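Local atomic coordinates of uncharacterized protein (Bacteroides dorei DSM 17855, PDB entry 5TGF), a protein that is probably a serine beta-lactamase-like hydrolase of the penicillin-binding protein fold, uncharacterised in function and able to bind calcium. Residues Y8-M21 with I31-Y45. Numbering follows the deposited sequence.
Sequences YDFTPLDSIISSWM and ICVVKNDSVLFEKAY
D14 and K43 both set CG opposite the backbone N (chi1 -176° and -173°), and with K43 extended from there on, its ammonium group arrives at the D14 carboxylate; Y45, whose CG lies instead beside its own N, brings its hydroxyl to D14 OD1, the oxygen that K43 NZ also meets. D14 OD1 thus accepts twice: from Y45 OH at 2.5 Å on the anti lone pair, and from K43 NZ at 2.6 Å on the syn side, somewhat out of the carboxylate plane, the latter bond being part of a salt bridge. Two donors on one oxygen should concentrate negative charge there and help keep the carboxylate ionised. I17 CG2 sits over the centre of the Y45 ring, 3.5 Å from its centroid, in a CH-pi contact, while S18 OG approaches that ring at its edge and M21 CE touches Y45 CB. Helix 11-21 lies along one face of the hairpin formed by strands 31-35 and 38-45, at 14° to the second strand; in the beta-lactamase fold this is the N-terminal helix packed on the antiparallel sheet, here beside helix 328-337, which F10 and L13 also touch. A classic beta bulge, L40 and F41 both facing V33, puts both side chains toward the N-terminal start of the helix and the residues leading into it. F41 CB lies over the F10 ring, 3.7 Å from its centroid; the two rings are nearly parallel but slid apart, centroids 5.1 Å distant. L13 CD2 packs against F41 CD2 at 3.8 Å and also meets I31 and V33. Ahead of the helix, L40 CD1 covers one face of Y8, whose OH reaches K35 CD at 3.5 Å.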
loop_
_atom_site.group_PDB
_atom_site.type_symbol
_atom_site.label_atom_id
_atom_site.label_comp_id
_atom_site.label_asym_id
_atom_site.label_seq_id
_atom_site.Cartn_x
_atom_site.Cartn_y
_atom_site.Cartn_z
ATOM N N TYR A 8 4.354 14.897 25.056
ATOM C CA TYR A 8 4.578 13.465 25.024
ATOM C C TYR A 8 6.047 13.185 25.142
ATOM O O TYR A 8 6.856 14.046 24.792
ATOM C CB TYR A 8 4.070 12.932 23.688
ATOM C CG TYR A 8 2.631 13.302 23.427
ATOM C CD1 TYR A 8 1.613 12.510 23.900
ATOM C CD2 TYR A 8 2.297 14.465 22.737
ATOM C CE1 TYR A 8 0.287 12.823 23.660
ATOM C CE2 TYR A 8 0.968 14.776 22.479
ATOM C CZ TYR A 8 -0.023 13.932 22.948
ATOM O OH TYR A 8 -1.342 14.223 22.751
ATOM N N ASP A 9 6.414 11.993 25.601
ATOM C CA ASP A 9 7.823 11.603 25.599
ATOM C C ASP A 9 8.100 10.583 24.494
ATOM O O ASP A 9 7.730 9.430 24.632
ATOM C CB ASP A 9 8.233 11.044 26.968
ATOM C CG ASP A 9 9.709 10.665 27.049
ATOM O OD1 ASP A 9 10.498 10.840 26.082
ATOM O OD2 ASP A 9 10.083 10.140 28.117
ATOM N N PHE A 10 8.771 11.018 23.419
ATOM C CA PHE A 10 9.049 10.156 22.256
ATOM C C PHE A 10 10.388 9.397 22.317
ATOM O O PHE A 10 10.747 8.721 21.382
ATOM C CB PHE A 10 8.944 10.969 20.961
ATOM C CG PHE A 10 7.548 11.075 20.452
ATOM C CD1 PHE A 10 7.023 10.076 19.636
ATOM C CD2 PHE A 10 6.727 12.088 20.875
ATOM C CE1 PHE A 10 5.699 10.102 19.246
ATOM C CE2 PHE A 10 5.409 12.148 20.457
ATOM C CZ PHE A 10 4.883 11.124 19.657
ATOM N N THR A 11 11.071 9.424 23.458
ATOM C CA THR A 11 12.288 8.678 23.634
ATOM C C THR A 11 12.208 7.189 23.263
ATOM O O THR A 11 13.134 6.675 22.646
ATOM C CB THR A 11 12.789 8.795 25.092
ATOM O OG1 THR A 11 13.027 10.165 25.362
ATOM C CG2 THR A 11 14.060 8.033 25.290
ATOM N N PRO A 12 11.147 6.476 23.685
ATOM C CA PRO A 12 11.143 5.052 23.355
ATOM C C PRO A 12 11.137 4.789 21.815
ATOM O O PRO A 12 11.759 3.828 21.344
ATOM C CB PRO A 12 9.874 4.539 24.025
ATOM C CG PRO A 12 9.576 5.537 25.094
ATOM C CD PRO A 12 9.977 6.846 24.506
ATOM N N LEU A 13 10.457 5.640 21.048
ATOM C CA LEU A 13 10.440 5.490 19.592
ATOM C C LEU A 13 11.822 5.809 19.019
ATOM O O LEU A 13 12.368 5.058 18.215
ATOM C CB LEU A 13 9.383 6.408 18.983
ATOM C CG LEU A 13 9.236 6.397 17.469
ATOM C CD1 LEU A 13 8.796 5.008 17.030
ATOM C CD2 LEU A 13 8.233 7.451 17.004
ATOM N N ASP A 14 12.399 6.934 19.458
ATOM C CA ASP A 14 13.723 7.356 18.983
ATOM C C ASP A 14 14.775 6.286 19.319
ATOM O O ASP A 14 15.685 6.015 18.525
ATOM C CB ASP A 14 14.067 8.716 19.602
ATOM C CG ASP A 14 15.391 9.301 19.088
ATOM O OD1 ASP A 14 15.671 9.260 17.864
ATOM O OD2 ASP A 14 16.112 9.896 19.921
ATOM N N SER A 15 14.620 5.608 20.456
ATOM C CA SER A 15 15.617 4.617 20.858
ATOM C C SER A 15 15.553 3.436 19.924
ATOM O O SER A 15 16.578 2.877 19.550
ATOM C CB SER A 15 15.415 4.127 22.301
ATOM O OG SER A 15 15.796 5.118 23.230
ATOM N N ILE A 16 14.342 3.042 19.560
ATOM C CA ILE A 16 14.185 1.867 18.696
ATOM C C ILE A 16 14.765 2.163 17.306
ATOM O O ILE A 16 15.504 1.364 16.759
ATOM C CB ILE A 16 12.713 1.440 18.586
ATOM C CG1 ILE A 16 12.226 0.899 19.939
ATOM C CG2 ILE A 16 12.541 0.388 17.485
ATOM C CD1 ILE A 16 10.707 0.708 20.027
ATOM N N ILE A 17 14.444 3.317 16.753
ATOM C CA ILE A 17 14.945 3.653 15.419
ATOM C C ILE A 17 16.486 3.826 15.431
ATOM O O ILE A 17 17.183 3.343 14.541
ATOM C CB ILE A 17 14.262 4.914 14.858
ATOM C CG1 ILE A 17 12.755 4.677 14.731
ATOM C CG2 ILE A 17 14.849 5.303 13.520
ATOM C CD1 ILE A 17 11.937 5.902 14.392
ATOM N N SER A 18 17.011 4.465 16.473
ATOM C CA SER A 18 18.458 4.676 16.574
ATOM C C SER A 18 19.199 3.352 16.654
ATOM O O SER A 18 20.266 3.192 16.039
ATOM C CB SER A 18 18.795 5.568 17.786
ATOM O OG SER A 18 18.234 6.853 17.619
ATOM N N SER A 19 18.634 2.397 17.388
ATOM C CA SER A 19 19.236 1.073 17.482
ATOM C C SER A 19 19.281 0.370 16.125
ATOM O O SER A 19 20.229 -0.364 15.840
ATOM C CB SER A 19 18.464 0.189 18.480
ATOM O OG SER A 19 17.288 -0.339 17.876
ATOM N N TRP A 20 18.249 0.525 15.301
ATOM C CA TRP A 20 18.337 0.009 13.916
ATOM C C TRP A 20 19.485 0.671 13.120
ATOM O O TRP A 20 20.166 0.020 12.344
ATOM C CB TRP A 20 17.051 0.191 13.137
ATOM C CG TRP A 20 15.835 -0.475 13.733
ATOM C CD1 TRP A 20 15.806 -1.591 14.542
ATOM C CD2 TRP A 20 14.469 -0.070 13.544
ATOM N NE1 TRP A 20 14.491 -1.894 14.870
ATOM C CE2 TRP A 20 13.661 -0.966 14.273
ATOM C CE3 TRP A 20 13.852 0.941 12.794
ATOM C CZ2 TRP A 20 12.263 -0.889 14.258
ATOM C CZ3 TRP A 20 12.450 1.047 12.825
ATOM C CH2 TRP A 20 11.683 0.169 13.592
HETATM N N MSE A 21 19.725 1.952 13.349
HETATM C CA MSE A 21 20.798 2.659 12.638
HETATM C C MSE A 21 22.150 2.215 13.193
HETATM O O MSE A 21 23.079 1.954 12.434
HETATM C CB MSE A 21 20.659 4.178 12.784
HETATM C CG MSE A 21 19.261 4.701 12.380
HETATM SE SE MSE A 21 19.025 4.519 10.429
HETATM C CE MSE A 21 17.066 4.619 10.437
ATOM N N ILE A 31 11.152 9.727 10.022
ATOM C CA ILE A 31 9.806 9.499 10.511
ATOM C C ILE A 31 9.062 10.807 10.758
ATOM O O ILE A 31 9.681 11.853 11.071
ATOM C CB ILE A 31 9.847 8.643 11.769
ATOM C CG1 ILE A 31 8.443 8.208 12.138
ATOM C CG2 ILE A 31 10.522 9.371 12.912
ATOM C CD1 ILE A 31 8.419 6.964 12.970
ATOM N N CYS A 32 7.749 10.751 10.572
ATOM C CA CYS A 32 6.827 11.832 10.976
ATOM C C CYS A 32 5.570 11.225 11.593
ATOM O O CYS A 32 5.002 10.284 11.019
ATOM C CB CYS A 32 6.481 12.709 9.777
ATOM S SG CYS A 32 5.414 14.137 10.176
ATOM N N VAL A 33 5.191 11.708 12.783
ATOM C CA VAL A 33 3.983 11.266 13.506
ATOM C C VAL A 33 3.098 12.484 13.769
ATOM O O VAL A 33 3.569 13.489 14.332
ATOM C CB VAL A 33 4.320 10.585 14.859
ATOM C CG1 VAL A 33 3.048 10.165 15.581
ATOM C CG2 VAL A 33 5.286 9.419 14.663
ATOM N N VAL A 34 1.840 12.403 13.350
ATOM C CA VAL A 34 0.907 13.500 13.450
ATOM C C VAL A 34 -0.296 13.041 14.253
ATOM O O VAL A 34 -0.839 11.952 13.994
ATOM C CB VAL A 34 0.430 13.955 12.058
ATOM C CG1 VAL A 34 -0.516 15.152 12.147
ATOM C CG2 VAL A 34 1.631 14.317 11.190
ATOM N N LYS A 35 -0.684 13.838 15.255
ATOM C CA LYS A 35 -1.861 13.500 16.088
ATOM C C LYS A 35 -2.815 14.667 16.097
ATOM O O LYS A 35 -2.404 15.810 16.343
ATOM C CB LYS A 35 -1.485 13.128 17.517
ATOM C CG LYS A 35 -2.702 12.885 18.417
ATOM C CD LYS A 35 -2.264 12.501 19.821
ATOM C CE LYS A 35 -3.347 11.778 20.622
ATOM N NZ LYS A 35 -4.508 12.642 20.888
ATOM N N ASN A 36 -4.070 14.387 15.749
ATOM C CA ASN A 36 -5.093 15.424 15.673
ATOM C C ASN A 36 -4.557 16.654 14.902
ATOM O O ASN A 36 -4.704 17.787 15.348
ATOM C CB ASN A 36 -5.594 15.783 17.098
ATOM C CG ASN A 36 -6.250 14.591 17.814
ATOM O OD1 ASN A 36 -5.951 14.319 18.973
ATOM N ND2 ASN A 36 -7.114 13.862 17.117
ATOM N N ASP A 37 -3.865 16.379 13.790
ATOM C CA ASP A 37 -3.276 17.390 12.881
ATOM C C ASP A 37 -2.148 18.279 13.437
ATOM O O ASP A 37 -1.818 19.289 12.833
ATOM C CB ASP A 37 -4.385 18.247 12.278
ATOM C CG ASP A 37 -5.360 17.415 11.476
ATOM O OD1 ASP A 37 -4.883 16.636 10.606
ATOM O OD2 ASP A 37 -6.574 17.475 11.764
ATOM N N SER A 38 -1.511 17.867 14.532
ATOM C CA SER A 38 -0.264 18.496 14.973
ATOM C C SER A 38 0.866 17.494 14.789
ATOM O O SER A 38 0.772 16.366 15.257
ATOM C CB SER A 38 -0.329 18.876 16.463
ATOM O OG SER A 38 -1.505 19.589 16.759
ATOM N N VAL A 39 1.993 17.961 14.286
ATOM C CA VAL A 39 3.164 17.113 14.184
ATOM C C VAL A 39 3.772 16.872 15.570
ATOM O O VAL A 39 4.317 17.784 16.165
ATOM C CB VAL A 39 4.206 17.724 13.233
ATOM C CG1 VAL A 39 5.486 16.913 13.253
ATOM C CG2 VAL A 39 3.641 17.792 11.818
ATOM N N LEU A 40 3.708 15.645 16.075
ATOM C CA LEU A 40 4.240 15.327 17.416
ATOM C C LEU A 40 5.705 14.950 17.419
ATOM O O LEU A 40 6.378 15.102 18.423
ATOM C CB LEU A 40 3.457 14.184 18.058
ATOM C CG LEU A 40 1.972 14.398 18.338
ATOM C CD1 LEU A 40 1.531 13.351 19.349
ATOM C CD2 LEU A 40 1.663 15.807 18.857
ATOM N N PHE A 41 6.181 14.361 16.334
ATOM C CA PHE A 41 7.542 13.869 16.268
ATOM C C PHE A 41 7.946 13.754 14.813
ATOM O O PHE A 41 7.220 13.188 14.009
ATOM C CB PHE A 41 7.655 12.517 16.975
ATOM C CG PHE A 41 9.057 12.010 17.066
ATOM C CD1 PHE A 41 9.959 12.559 17.976
ATOM C CD2 PHE A 41 9.488 10.985 16.251
ATOM C CE1 PHE A 41 11.263 12.071 18.044
ATOM C CE2 PHE A 41 10.782 10.509 16.318
ATOM C CZ PHE A 41 11.663 11.031 17.227
ATOM N N GLU A 42 9.111 14.324 14.488
ATOM C CA GLU A 42 9.628 14.323 13.118
ATOM C C GLU A 42 11.136 14.393 13.195
ATOM O O GLU A 42 11.680 15.286 13.840
ATOM C CB GLU A 42 9.076 15.519 12.337
ATOM C CG GLU A 42 9.223 15.431 10.828
ATOM C CD GLU A 42 8.469 16.543 10.103
ATOM O OE1 GLU A 42 8.560 17.719 10.523
ATOM O OE2 GLU A 42 7.753 16.237 9.124
ATOM N N LYS A 43 11.821 13.428 12.583
ATOM C CA LYS A 43 13.260 13.286 12.758
ATOM C C LYS A 43 13.839 12.493 11.611
ATOM O O LYS A 43 13.220 11.517 11.134
ATOM C CB LYS A 43 13.584 12.554 14.048
ATOM C CG LYS A 43 15.070 12.528 14.365
ATOM C CD LYS A 43 15.363 12.024 15.761
ATOM C CE LYS A 43 16.857 11.993 15.999
ATOM N NZ LYS A 43 17.189 11.348 17.304
ATOM N N ALA A 44 15.011 12.916 11.156
ATOM C CA ALA A 44 15.732 12.177 10.132
ATOM C C ALA A 44 16.992 11.581 10.740
ATOM O O ALA A 44 17.547 12.121 11.689
ATOM C CB ALA A 44 16.044 13.085 8.955
ATOM N N TYR A 45 17.396 10.423 10.239
ATOM C CA TYR A 45 18.537 9.656 10.764
ATOM C C TYR A 45 19.517 9.364 9.639
ATOM O O TYR A 45 19.147 9.258 8.462
ATOM C CB TYR A 45 18.060 8.319 11.341
ATOM C CG TYR A 45 17.112 8.428 12.513
ATOM C CD1 TYR A 45 15.771 8.745 12.318
ATOM C CD2 TYR A 45 17.549 8.219 13.824
ATOM C CE1 TYR A 45 14.888 8.835 13.379
ATOM C CE2 TYR A 45 16.667 8.334 14.896
ATOM C CZ TYR A 45 15.338 8.651 14.671
ATOM O OH TYR A 45 14.412 8.766 15.713
#